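Long-range contact in amino acid adenylation domain-containing protein (Bacillus stratosphericus LAMA 585, PDB 6ULY), which probably selects and activates an alpha-keto acid as its acyl adenylate, as the adenylation domain of a keto acid-selecting nonribosomal peptide synthetase module: residues 379-387 and 445-454. Sequence-based numbering, arbitrary orientation.
Sequences SFTELGKPI and FLHEGRLTLT. With QA7 (5'-O-{(S)-hydroxy[(4-methyl-2-oxopentanoyl)oxy]phosphoryl}adenosine), chain C.
Residues 382-384 pair with strand 450-454 through two backbone bonds, Leu383 N to Leu451 O (2.8 Å) and Leu451 N to Gly384 O (2.9 Å). Two residues, Leu383 and Gly384, lie opposite the single Leu451, as in a classic beta bulge. A water bridges the carbonyls of Thr381 and Leu453. Glu382 and Arg450 form a salt bridge. With its chain bent at chi3 (-63°), Arg450 presents NE and NH2 side-on to the single oxygen OE2 of Glu382. The bond from Arg450 NE to Glu382 OE2 is the shorter, 2.8 Å, and comes from above the carboxylate plane; NH2 uses the syn lone pair. The two flat groups are turned 70° apart. Strand 450-454 belongs to the hairpin that closes through a type I' turn, His447 to Arg450, at the edge of an antiparallel sheet in this ANL-superfamily adenylation domain. Leu383 and Leu453 belong to the adenylate pocket. Leu383 CD1 meets Leu453 CD2 at 4.1 Å; Leu383 CD1 lies 3.6 Å from the adenine amine N24, and Leu453 CD2 touches the adenine at C21. Further along, Thr454 CG2 sits over the centre of the Phe380 ring, a CH-pi contact. Thr452 CG2 presses on Phe380 CB at 3.4 Å.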
ATOM      1  N   SER A 379       5.281   2.999  29.275  1.00 62.04           N
ATOM      2  CA  SER A 379       6.675   2.621  29.451  1.00 57.15           C
ATOM      3  C   SER A 379       7.235   2.148  28.119  1.00 58.66           C
ATOM      4  O   SER A 379       6.660   1.264  27.475  1.00 61.36           O
ATOM      5  CB  SER A 379       6.820   1.520  30.507  1.00 61.46           C
ATOM      6  OG  SER A 379       6.537   2.018  31.803  1.00 63.39           O
ATOM      7  N   PHE A 380       8.356   2.736  27.714  1.00 56.99           N
ATOM      8  CA  PHE A 380       9.035   2.372  26.482  1.00 55.79           C
ATOM      9  C   PHE A 380      10.421   1.828  26.796  1.00 54.69           C
ATOM     10  O   PHE A 380      11.072   2.250  27.755  1.00 54.18           O
ATOM     11  CB  PHE A 380       9.163   3.573  25.538  1.00 53.42           C
ATOM     12  CG  PHE A 380       7.849   4.184  25.148  1.00 51.70           C
ATOM     13  CD1 PHE A 380       7.008   3.539  24.258  1.00 56.22           C
ATOM     14  CD2 PHE A 380       7.462   5.411  25.658  1.00 61.12           C
ATOM     15  CE1 PHE A 380       5.797   4.105  23.888  1.00 51.18           C
ATOM     16  CE2 PHE A 380       6.258   5.980  25.290  1.00 57.28           C
ATOM     17  CZ  PHE A 380       5.424   5.322  24.407  1.00 53.19           C
ATOM     18  N   THR A 381      10.865   0.887  25.971  1.00 45.00           N
ATOM     19  CA  THR A 381      12.202   0.326  26.085  1.00 55.55           C
ATOM     20  C   THR A 381      13.157   1.131  25.213  1.00 51.98           C
ATOM     21  O   THR A 381      12.971   1.212  23.994  1.00 50.84           O
ATOM     22  CB  THR A 381      12.213  -1.143  25.667  1.00 51.33           C
ATOM     23  OG1 THR A 381      11.281  -1.877  26.471  1.00 49.41           O
ATOM     24  CG2 THR A 381      13.615  -1.728  25.823  1.00 47.85           C
ATOM     25  N   GLU A 382      14.172   1.727  25.837  1.00 52.86           N
ATOM     26  CA  GLU A 382      15.200   2.421  25.076  1.00 47.97           C
ATOM     27  C   GLU A 382      15.918   1.440  24.159  1.00 47.62           C
ATOM     28  O   GLU A 382      16.196   0.297  24.537  1.00 47.63           O
ATOM     29  CB  GLU A 382      16.204   3.090  26.016  1.00 49.83           C
ATOM     30  CG  GLU A 382      15.636   4.249  26.818  1.00 55.31           C
ATOM     31  CD  GLU A 382      16.698   4.975  27.631  1.00 59.57           C
ATOM     32  OE1 GLU A 382      16.995   4.535  28.763  1.00 62.72           O
ATOM     33  OE2 GLU A 382      17.243   5.981  27.132  1.00 57.37           O
ATOM     34  N   LEU A 383      16.213   1.890  22.942  1.00 44.09           N
ATOM     35  CA  LEU A 383      16.899   1.067  21.959  1.00 38.85           C
ATOM     36  C   LEU A 383      18.348   1.487  21.756  1.00 38.62           C
ATOM     37  O   LEU A 383      19.062   0.853  20.971  1.00 40.01           O
ATOM     38  CB  LEU A 383      16.137   1.096  20.628  1.00 38.55           C
ATOM     39  CG  LEU A 383      14.668   0.667  20.744  1.00 41.78           C
ATOM     40  CD1 LEU A 383      13.999   0.612  19.378  1.00 41.07           C
ATOM     41  CD2 LEU A 383      14.527  -0.682  21.452  1.00 43.23           C
ATOM     42  N   GLY A 384      18.803   2.528  22.446  1.00 42.31           N
ATOM     43  CA  GLY A 384      20.221   2.810  22.565  1.00 43.72           C
ATOM     44  C   GLY A 384      20.721   3.818  21.550  1.00 42.33           C
ATOM     45  O   GLY A 384      19.976   4.381  20.742  1.00 47.06           O
ATOM     46  N   LYS A 385      22.027   4.043  21.621  1.00 42.80           N
ATOM     47  CA  LYS A 385      22.695   4.996  20.757  1.00 44.12           C
ATOM     48  C   LYS A 385      22.936   4.395  19.377  1.00 48.27           C
ATOM     49  O   LYS A 385      23.045   3.173  19.233  1.00 43.77           O
ATOM     50  CB  LYS A 385      24.032   5.421  21.356  1.00 41.71           C
ATOM     51  CG  LYS A 385      23.916   6.200  22.649  1.00 56.19           C
ATOM     52  CD  LYS A 385      25.189   6.973  22.949  1.00 75.11           C
ATOM     53  CE  LYS A 385      25.033   7.830  24.199  1.00103.60           C
ATOM     54  NZ  LYS A 385      24.718   7.006  25.404  1.00113.92           N
ATOM     55  N   PRO A 386      23.040   5.236  18.350  1.00 43.17           N
ATOM     56  CA  PRO A 386      23.370   4.720  17.020  1.00 44.43           C
ATOM     57  C   PRO A 386      24.735   4.053  17.020  1.00 38.57           C
ATOM     58  O   PRO A 386      25.636   4.435  17.767  1.00 41.93           O
ATOM     59  CB  PRO A 386      23.366   5.972  16.134  1.00 39.67           C
ATOM     60  CG  PRO A 386      22.679   7.026  16.926  1.00 46.30           C
ATOM     61  CD  PRO A 386      22.903   6.702  18.358  1.00 44.23           C
ATOM     62  N   ILE A 387      24.887   3.053  16.160  1.00 43.31           N
ATOM     63  CA  ILE A 387      26.185   2.414  15.975  1.00 39.59           C
ATOM     64  C   ILE A 387      27.096   3.415  15.273  1.00 42.75           C
ATOM     65  O   ILE A 387      26.603   4.393  14.690  1.00 45.81           O
ATOM     66  CB  ILE A 387      26.068   1.106  15.177  1.00 43.41           C
ATOM     67  CG1 ILE A 387      25.470   1.362  13.789  1.00 46.98           C
ATOM     68  CG2 ILE A 387      25.232   0.088  15.949  1.00 38.85           C
ATOM     69  CD1 ILE A 387      25.449   0.115  12.903  1.00 42.92           C
ATOM     70  N   PHE A 445      11.466   8.973  19.675  1.00 45.60           N
ATOM     71  CA  PHE A 445      12.133  10.161  20.176  1.00 43.96           C
ATOM     72  C   PHE A 445      13.579   9.819  20.498  1.00 48.38           C
ATOM     73  O   PHE A 445      13.971   8.652  20.555  1.00 50.16           O
ATOM     74  CB  PHE A 445      11.419  10.727  21.413  1.00 42.49           C
ATOM     75  CG  PHE A 445      11.347   9.772  22.561  1.00 50.62           C
ATOM     76  CD1 PHE A 445      12.324   9.777  23.545  1.00 48.74           C
ATOM     77  CD2 PHE A 445      10.304   8.868  22.660  1.00 52.47           C
ATOM     78  CE1 PHE A 445      12.263   8.895  24.604  1.00 48.28           C
ATOM     79  CE2 PHE A 445      10.237   7.980  23.718  1.00 49.65           C
ATOM     80  CZ  PHE A 445      11.217   7.996  24.693  1.00 50.59           C
ATOM     81  N   LEU A 446      14.376  10.862  20.690  1.00 45.14           N
ATOM     82  CA  LEU A 446      15.751  10.735  21.141  1.00 46.17           C
ATOM     83  C   LEU A 446      15.854  11.293  22.553  1.00 47.80           C
ATOM     84  O   LEU A 446      15.204  12.288  22.887  1.00 49.26           O
ATOM     85  CB  LEU A 446      16.713  11.463  20.198  1.00 44.79           C
ATOM     86  CG  LEU A 446      17.090  10.692  18.928  1.00 49.76           C
ATOM     87  CD1 LEU A 446      17.753  11.602  17.906  1.00 41.13           C
ATOM     88  CD2 LEU A 446      18.010   9.529  19.259  1.00 42.69           C
ATOM     89  N   HIS A 447      16.651  10.629  23.383  1.00 46.28           N
ATOM     90  CA  HIS A 447      16.823  11.021  24.778  1.00 48.14           C
ATOM     91  C   HIS A 447      18.253  10.674  25.155  1.00 52.36           C
ATOM     92  O   HIS A 447      18.615   9.494  25.180  1.00 52.70           O
ATOM     93  CB  HIS A 447      15.818  10.305  25.677  1.00 51.30           C
ATOM     94  CG  HIS A 447      16.038  10.543  27.138  1.00 53.30           C
ATOM     95  ND1 HIS A 447      15.407  11.552  27.832  1.00 54.85           N
ATOM     96  CD2 HIS A 447      16.818   9.899  28.039  1.00 53.42           C
ATOM     97  CE1 HIS A 447      15.790  11.523  29.095  1.00 58.72           C
ATOM     98  NE2 HIS A 447      16.647  10.530  29.247  1.00 53.71           N
ATOM     99  N   GLU A 448      19.068  11.692  25.428  1.00 50.12           N
ATOM    100  CA  GLU A 448      20.493  11.497  25.697  1.00 49.63           C
ATOM    101  C   GLU A 448      21.178  10.785  24.535  1.00 52.38           C
ATOM    102  O   GLU A 448      22.097   9.984  24.733  1.00 53.39           O
ATOM    103  CB  GLU A 448      20.713  10.726  27.001  1.00 53.85           C
ATOM    104  CG  GLU A 448      20.097  11.383  28.230  1.00 55.59           C
ATOM    105  CD  GLU A 448      20.707  12.736  28.547  1.00 62.00           C
ATOM    106  OE1 GLU A 448      21.927  12.911  28.333  1.00 65.98           O
ATOM    107  OE2 GLU A 448      19.962  13.628  29.007  1.00 67.29           O
ATOM    108  N   GLY A 449      20.728  11.068  23.314  1.00 49.69           N
ATOM    109  CA  GLY A 449      21.303  10.463  22.131  1.00 45.33           C
ATOM    110  C   GLY A 449      20.862   9.044  21.865  1.00 47.71           C
ATOM    111  O   GLY A 449      21.385   8.415  20.938  1.00 45.61           O
ATOM    112  N   ARG A 450      19.919   8.522  22.642  1.00 43.64           N
ATOM    113  CA  ARG A 450      19.458   7.147  22.520  1.00 46.55           C
ATOM    114  C   ARG A 450      18.053   7.136  21.936  1.00 46.22           C
ATOM    115  O   ARG A 450      17.175   7.873  22.399  1.00 44.09           O
ATOM    116  CB  ARG A 450      19.490   6.448  23.882  1.00 49.31           C
ATOM    117  CG  ARG A 450      20.877   6.449  24.530  1.00 51.00           C
ATOM    118  CD  ARG A 450      20.910   5.654  25.825  1.00 55.43           C
ATOM    119  NE  ARG A 450      20.044   6.223  26.856  1.00 58.10           N
ATOM    120  CZ  ARG A 450      20.451   7.029  27.834  1.00 56.94           C
ATOM    121  NH1 ARG A 450      21.726   7.381  27.936  1.00 57.11           N
ATOM    122  NH2 ARG A 450      19.574   7.484  28.720  1.00 57.57           N
ATOM    123  N   LEU A 451      17.846   6.305  20.918  1.00 48.07           N
ATOM    124  CA  LEU A 451      16.564   6.241  20.231  1.00 47.30           C
ATOM    125  C   LEU A 451      15.572   5.393  21.015  1.00 50.18           C
ATOM    126  O   LEU A 451      15.934   4.372  21.604  1.00 45.51           O
ATOM    127  CB  LEU A 451      16.747   5.652  18.832  1.00 43.11           C
ATOM    128  CG  LEU A 451      15.478   5.364  18.030  1.00 49.11           C
ATOM    129  CD1 LEU A 451      14.782   6.666  17.642  1.00 50.51           C
ATOM    130  CD2 LEU A 451      15.818   4.538  16.803  1.00 44.04           C
ATOM    131  N   THR A 452      14.310   5.813  21.003  1.00 52.22           N
ATOM    132  CA  THR A 452      13.225   5.029  21.583  1.00 51.33           C
ATOM    133  C   THR A 452      12.051   5.088  20.616  1.00 54.04           C
ATOM    134  O   THR A 452      11.506   6.167  20.365  1.00 43.65           O
ATOM    135  CB  THR A 452      12.824   5.552  22.964  1.00 47.87           C
ATOM    136  OG1 THR A 452      13.904   5.357  23.885  1.00 52.20           O
ATOM    137  CG2 THR A 452      11.603   4.822  23.482  1.00 49.76           C
ATOM    138  N   LEU A 453      11.684   3.937  20.061  1.00 45.39           N
ATOM    139  CA  LEU A 453      10.551   3.867  19.150  1.00 49.63           C
ATOM    140  C   LEU A 453       9.250   3.820  19.936  1.00 48.23           C
ATOM    141  O   LEU A 453       9.163   3.172  20.983  1.00 50.31           O
ATOM    142  CB  LEU A 453      10.666   2.640  18.245  1.00 46.14           C
ATOM    143  CG  LEU A 453      11.247   2.877  16.849  1.00 48.70           C
ATOM    144  CD1 LEU A 453      12.434   3.814  16.893  1.00 51.93           C
ATOM    145  CD2 LEU A 453      11.648   1.559  16.214  1.00 49.68           C
ATOM    146  N   THR A 454       8.238   4.526  19.427  1.00 49.96           N
ATOM    147  CA  THR A 454       6.931   4.595  20.062  1.00 50.75           C
ATOM    148  C   THR A 454       5.786   4.155  19.160  1.00 47.63           C
ATOM    149  O   THR A 454       4.683   3.921  19.667  1.00 41.40           O
ATOM    150  CB  THR A 454       6.642   6.025  20.548  1.00 48.14           C
ATOM    151  OG1 THR A 454       6.738   6.939  19.444  1.00 48.58           O
ATOM    152  CG2 THR A 454       7.627   6.436  21.633  1.00 46.64           C
TER
HETATM  153  C01 QA7 C 701      17.278  -5.403  14.946  1.00 44.33           C
HETATM  154  C02 QA7 C 701      16.797  -6.174  13.775  1.00 40.95           C
HETATM  155  C03 QA7 C 701      17.953  -6.551  12.890  1.00 43.30           C
HETATM  156  C04 QA7 C 701      15.702  -5.343  13.185  1.00 43.01           C
HETATM  157  C05 QA7 C 701      15.611  -5.258  11.694  1.00 44.10           C
HETATM  158  C06 QA7 C 701      14.306  -5.545  11.026  1.00 42.01           C
HETATM  159  C10 QA7 C 701      11.905  -3.223  10.078  1.00 43.28           C
HETATM  160  C11 QA7 C 701      10.873  -2.685  10.811  1.00 47.53           C
HETATM  161  C12 QA7 C 701      11.283  -1.240  11.320  1.00 49.13           C
HETATM  162  C13 QA7 C 701      10.644  -1.096  12.353  1.00 49.35           C
HETATM  163  C14 QA7 C 701      10.399  -2.595  12.990  1.00 50.13           C
HETATM  164  C16 QA7 C 701      12.418  -3.241  14.074  1.00 47.33           C
HETATM  165  C18 QA7 C 701      12.040  -2.675  16.094  1.00 44.48           C
HETATM  166  C19 QA7 C 701      12.022  -2.404  17.459  1.00 39.75           C
HETATM  167  C21 QA7 C 701       9.971  -1.543  17.270  1.00 45.70           C
HETATM  168  C23 QA7 C 701      10.967  -2.351  15.379  1.00 44.86           C
HETATM  169  N15 QA7 C 701      11.226  -2.728  14.121  1.00 45.42           N
HETATM  170  N17 QA7 C 701      12.932  -3.218  15.269  1.00 46.52           N
HETATM  171  N20 QA7 C 701      10.991  -1.842  17.990  1.00 47.49           N
HETATM  172  N22 QA7 C 701       9.930  -1.778  16.009  1.00 47.65           N
HETATM  173  N24 QA7 C 701      13.141  -2.725  18.234  1.00 43.04           N
HETATM  174  O07 QA7 C 701      14.118  -5.367   9.702  1.00 48.97           O
HETATM  175  O09 QA7 C 701      11.595  -4.468   9.573  1.00 48.93           O
HETATM  176  O25 QA7 C 701      10.687  -3.427  12.096  1.00 45.76           O
HETATM  177  O26 QA7 C 701       9.303  -0.592  12.198  1.00 51.27           O
HETATM  178  O27 QA7 C 701      11.096  -0.104  10.352  1.00 49.27           O
HETATM  179  O28 QA7 C 701      12.415  -6.648   8.608  1.00 59.20           O
HETATM  180  O29 QA7 C 701      13.004  -4.709   7.669  1.00 42.14           O
HETATM  181  O30 QA7 C 701      13.457  -5.923  11.664  1.00 45.83           O
HETATM  182  O31 QA7 C 701      16.517  -4.934  11.094  1.00 46.39           O
HETATM  183  P08 QA7 C 701      12.746  -5.306   8.907  1.00 53.97           P
HETATM  184  O   HOH W   1      11.309   1.412  21.782  1.00 43.47           O